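Local coordinates for protein probable 2-phosphosulfolactate phosphatase (Clostridium acetobutylicum, PDB 1VR0) that probably catalyses the magnesium-dependent hydrolysis of (2R)-O-phospho-3-sulfolactate to (2R)-3-sulfolactate and phosphate, at residues Arg56-Leu61 and Leu67-Glu72; Leu61-Ala66 and Glu89-Ser94. All blocks are in the same frame, centred on the assembly; numbering follows the deposited sequence.

Interaction 1. Residues Arg56-Leu61 and Leu67-Glu72; sequences RVVPVL and LKKVKE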
# COMPACT_ATOMS: atom_id res chain seq x y z
N ARG A 56 7.93 -2.85 -31.76
CA ARG A 56 8.36 -2.39 -30.45
C ARG A 56 7.42 -1.34 -29.92
O ARG A 56 6.74 -0.67 -30.69
CB ARG A 56 9.78 -1.82 -30.54
CG ARG A 56 9.88 -0.50 -31.32
CD ARG A 56 11.25 0.15 -31.13
NE ARG A 56 12.33 -0.55 -31.81
CZ ARG A 56 12.61 -0.38 -33.10
NH1 ARG A 56 11.91 0.44 -33.86
NH2 ARG A 56 13.61 -1.05 -33.64
N VAL A 57 7.40 -1.19 -28.61
CA VAL A 57 6.73 -0.07 -27.96
C VAL A 57 7.79 0.78 -27.28
O VAL A 57 8.61 0.26 -26.56
CB VAL A 57 5.72 -0.52 -26.89
CG1 VAL A 57 5.08 0.69 -26.27
CG2 VAL A 57 4.65 -1.46 -27.47
N VAL A 58 7.75 2.10 -27.51
CA VAL A 58 8.64 3.04 -26.84
C VAL A 58 7.79 3.94 -25.92
O VAL A 58 7.12 4.85 -26.39
CB VAL A 58 9.33 3.94 -27.86
CG1 VAL A 58 10.27 4.93 -27.14
CG2 VAL A 58 10.06 3.14 -28.90
N PRO A 59 7.82 3.67 -24.59
CA PRO A 59 7.12 4.49 -23.62
C PRO A 59 7.87 5.78 -23.28
O PRO A 59 9.07 5.77 -23.06
CB PRO A 59 7.06 3.58 -22.40
CG PRO A 59 8.22 2.75 -22.49
CD PRO A 59 8.50 2.55 -23.94
N VAL A 60 7.16 6.89 -23.27
CA VAL A 60 7.72 8.19 -22.91
C VAL A 60 6.80 8.92 -21.91
O VAL A 60 5.63 8.56 -21.70
CB VAL A 60 7.98 9.05 -24.14
CG1 VAL A 60 8.90 8.31 -25.11
CG2 VAL A 60 6.68 9.47 -24.83
N LEU A 61 7.34 9.96 -21.28
CA LEU A 61 6.63 10.65 -20.22
C LEU A 61 5.85 11.87 -20.72
O LEU A 61 4.85 12.24 -20.13
CB LEU A 61 7.60 11.01 -19.08
CG LEU A 61 8.27 9.83 -18.34
CD1 LEU A 61 9.02 10.29 -17.13
CD2 LEU A 61 7.32 8.68 -17.95
N LEU A 67 6.54 13.25 -29.71
CA LEU A 67 6.58 13.81 -31.07
C LEU A 67 7.99 13.83 -31.63
O LEU A 67 8.19 13.72 -32.83
CB LEU A 67 5.96 15.22 -31.12
CG LEU A 67 4.47 15.26 -30.72
CD1 LEU A 67 3.91 16.69 -30.54
CD2 LEU A 67 3.61 14.46 -31.70
N LYS A 68 8.95 13.96 -30.73
CA LYS A 68 10.36 13.92 -31.08
C LYS A 68 10.76 12.48 -31.46
O LYS A 68 11.45 12.25 -32.46
CB LYS A 68 11.16 14.47 -29.89
CG LYS A 68 12.66 14.69 -30.10
CD LYS A 68 13.46 14.45 -28.77
CE LYS A 68 14.89 15.03 -28.82
NZ LYS A 68 15.51 15.02 -27.46
N LYS A 69 10.28 11.51 -30.68
CA LYS A 69 10.56 10.09 -30.95
C LYS A 69 10.03 9.59 -32.31
O LYS A 69 10.67 8.74 -32.94
CB LYS A 69 9.99 9.21 -29.83
CG LYS A 69 10.84 9.12 -28.53
CD LYS A 69 12.32 8.89 -28.82
CE LYS A 69 13.09 8.28 -27.64
NZ LYS A 69 14.46 7.81 -28.10
N VAL A 70 8.89 10.09 -32.76
CA VAL A 70 8.38 9.79 -34.11
C VAL A 70 9.42 10.05 -35.21
O VAL A 70 9.63 9.23 -36.10
CB VAL A 70 7.15 10.64 -34.47
CG1 VAL A 70 6.94 10.70 -36.01
CG2 VAL A 70 5.92 10.11 -33.77
N LYS A 71 10.04 11.22 -35.15
CA LYS A 71 11.02 11.60 -36.15
C LYS A 71 12.18 10.60 -36.16
O LYS A 71 12.71 10.30 -37.20
CB LYS A 71 11.54 13.04 -35.92
N GLU A 72 12.53 10.05 -35.01
CA GLU A 72 13.63 9.10 -34.90
C GLU A 72 13.35 7.74 -35.53
O GLU A 72 14.27 7.11 -36.05
CB GLU A 72 13.98 8.83 -33.45
CG GLU A 72 14.85 9.87 -32.82
CD GLU A 72 15.01 9.62 -31.33
OE1 GLU A 72 14.91 10.64 -30.57
OE2 GLU A 72 15.18 8.42 -30.94

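Interaction 2. Residues Leu61-Ala66 and Glu89-Ser94; sequences LTVEEA and EGFDFS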
# COMPACT_ATOMS: atom_id res chain seq x y z
N LEU A 61 7.34 9.96 -21.28
CA LEU A 61 6.63 10.65 -20.22
C LEU A 61 5.85 11.87 -20.72
O LEU A 61 4.85 12.24 -20.13
CB LEU A 61 7.60 11.01 -19.08
CG LEU A 61 8.27 9.83 -18.34
CD1 LEU A 61 9.02 10.29 -17.13
CD2 LEU A 61 7.32 8.68 -17.95
N THR A 62 6.28 12.49 -21.81
CA THR A 62 5.58 13.69 -22.25
C THR A 62 5.18 13.59 -23.69
O THR A 62 5.81 12.87 -24.48
CB THR A 62 6.43 14.99 -22.05
OG1 THR A 62 7.50 15.05 -23.00
CG2 THR A 62 6.99 15.01 -20.67
N VAL A 63 4.16 14.35 -24.05
CA VAL A 63 3.76 14.49 -25.45
C VAL A 63 4.90 15.05 -26.30
O VAL A 63 5.11 14.61 -27.43
CB VAL A 63 2.49 15.37 -25.56
CG1 VAL A 63 2.15 15.69 -27.03
CG2 VAL A 63 1.32 14.66 -24.83
N GLU A 64 5.63 16.01 -25.77
CA GLU A 64 6.70 16.63 -26.55
C GLU A 64 7.79 15.61 -26.92
O GLU A 64 8.26 15.54 -28.04
CB GLU A 64 7.28 17.77 -25.76
CG GLU A 64 8.02 18.72 -26.62
CD GLU A 64 9.10 19.48 -25.85
OE1 GLU A 64 9.60 20.49 -26.41
OE2 GLU A 64 9.43 19.05 -24.70
N GLU A 65 8.16 14.79 -25.95
CA GLU A 65 9.15 13.73 -26.16
C GLU A 65 8.63 12.66 -27.15
O GLU A 65 9.40 12.13 -27.94
CB GLU A 65 9.55 13.17 -24.79
CG GLU A 65 10.17 11.78 -24.74
CD GLU A 65 11.67 11.72 -24.97
OE1 GLU A 65 12.23 12.55 -25.77
OE2 GLU A 65 12.28 10.80 -24.33
N ALA A 66 7.31 12.38 -27.12
CA ALA A 66 6.66 11.46 -28.06
C ALA A 66 6.76 11.96 -29.50
O ALA A 66 7.03 11.16 -30.41
CB ALA A 66 5.20 11.22 -27.69
N GLU A 89 -4.50 14.98 -28.74
CA GLU A 89 -4.68 15.69 -30.03
C GLU A 89 -3.47 15.41 -30.91
O GLU A 89 -2.36 15.46 -30.43
CB GLU A 89 -4.90 17.22 -29.82
CG GLU A 89 -5.88 17.90 -30.76
N GLY A 90 -3.70 15.07 -32.19
CA GLY A 90 -2.62 14.76 -33.13
C GLY A 90 -2.07 13.33 -33.10
O GLY A 90 -1.20 13.00 -33.90
N PHE A 91 -2.53 12.49 -32.17
CA PHE A 91 -2.05 11.10 -32.08
C PHE A 91 -2.84 10.22 -33.03
O PHE A 91 -3.87 10.62 -33.54
CB PHE A 91 -2.16 10.54 -30.63
CG PHE A 91 -0.99 10.88 -29.74
CD1 PHE A 91 -0.28 12.06 -29.89
CD2 PHE A 91 -0.62 10.01 -28.75
CE1 PHE A 91 0.80 12.36 -29.06
CE2 PHE A 91 0.48 10.30 -27.91
CZ PHE A 91 1.18 11.48 -28.07
N ASP A 92 -2.34 9.01 -33.26
CA ASP A 92 -2.96 8.08 -34.20
C ASP A 92 -4.02 7.24 -33.50
O ASP A 92 -5.10 7.00 -34.05
CB ASP A 92 -1.88 7.19 -34.84
CG ASP A 92 -0.88 8.00 -35.64
OD1 ASP A 92 -1.32 8.77 -36.50
OD2 ASP A 92 0.34 7.90 -35.41
N PHE A 93 -3.71 6.80 -32.28
CA PHE A 93 -4.60 5.98 -31.52
C PHE A 93 -4.67 6.43 -30.09
O PHE A 93 -3.90 7.28 -29.63
CB PHE A 93 -4.17 4.51 -31.62
CG PHE A 93 -4.13 4.02 -33.01
CD1 PHE A 93 -5.33 3.86 -33.73
CD2 PHE A 93 -2.92 3.80 -33.66
CE1 PHE A 93 -5.34 3.46 -35.10
CE2 PHE A 93 -2.91 3.41 -35.00
CZ PHE A 93 -4.14 3.24 -35.73
N SER A 94 -5.63 5.85 -29.40
CA SER A 94 -5.93 6.20 -28.03
C SER A 94 -5.32 5.11 -27.19
O SER A 94 -4.26 4.61 -27.56
CB SER A 94 -7.45 6.34 -27.92
OG SER A 94 -7.91 6.02 -26.65

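Interaction 1. Residues Arg56-Leu61 and Leu67-Glu72
Lys-69 lays the carbon chain of its side chain against two valines, Val-58 and Val-60, which point toward helix 63-73 from segment 56-61. The tighter meeting is at the root of the lysine, where Val-60 CG1 lies 4.0 Å from Lys-69 CG. Further out, Val-58 CG1 comes to 4.4 Å from Lys-69 CE, a looser touch. The shape of the lysine makes both possible: CG sits opposite the carbonyl carbon (chi1 -80°), and a bend at chi2 (-46°) swings the extended outer half past the valines. Val-60 keeps CG1 opposite its own carbonyl carbon, and the two side chains meet at a slant. No hydrogen bond spans the two segments; the touching atoms are all carbons, and at 87 Å² the contact is small. The charged end of the lysine is used within the helix instead: Lys-69 NZ forms a salt bridge of 3.0 Å with Glu-72 OE2, one turn of helix further along. The nitrogen reaches the syn side of that oxygen, 18° out of the carboxylate plane, and this bond probably helps to hold the bent chain in place. Lys-69 also touches Ile-111 of the neighbouring strand 109-113, while Val-60 O accepts a hydrogen bond from Thr-113 OG1. Here the first strand and the helix of a beta-alpha-beta crossover pack together: helix 63-73 packs on a small parallel sheet, of which 56-59 is one outer strand, before the chain passes into strand 77-81.

Interaction 2. Residues Leu61-Ala66 and Glu89-Ser94
Phe-91 sends its ring from a loop onto the first turn of helix 63-73, where Val-63 and Ala-66 receive it. The contact buries 103 Å², about half of it on the phenylalanine. Two neighbouring corners of the ring do the touching: Phe-91 CE1 lies 4.1 Å from Val-63 CG1, and Phe-91 CZ lies 4.0 Å from Ala-66 CB. Both methyl groups approach obliquely. The backbones stay well apart, with 9.4 Å between the CA atoms of Val-63 and Phe-91, and it is the length of the ring that bridges them. Val-63 has CG1 opposite the backbone N (chi1 172°), which directs that methyl to the ring. The helix begins with an N-cap: Thr-62 OG1 accepts from Glu-65 N at 3.0 Å with an N-H...O angle of 162°, and Thr-62 O takes Ala-66 N at 3.1 Å. Three residues apart on the helix, Val-63 and Ala-66 lie on the same face. Leu-79 of strand 77-81 touches both Ala-66 and Phe-91, and Asp-92 OD2 accepts a hydrogen bond from Leu-79 N, tying the loop to that strand just beyond the phenylalanine. The Phe-91 side chain lies about 11 Å from bound (2R)-3-sulfolactic acid, so it does not touch the ligand. This apolar contact nonetheless joins the N-terminal end of a helix to a long loop that contributes residues to the sulfolactate pocket on both sides of Phe-91 in sequence, Glu-82, Lys-84 and Gly-85 before it and Asn-95 after it.

In the fold
The centres of the two interactions lie 9 Å apart, and both draw on helix 63-73, interaction 2 on its N-terminal turn and interaction 1 further along. Their segments alternate along the chain: strand 56-59, the helix start, the rest of the helix, then the loop at 89-94; Leu-61 belongs to both. They also touch directly, with Val-60 CG2 3.7 Å from Ala-66 CB. One helix therefore packs on the small parallel sheet of strands 56-59, 109-113 and 77-81 and also meets the loop that follows strand 77-81, linking this peripheral sheet to a chain segment that reaches the sulfolactate pocket.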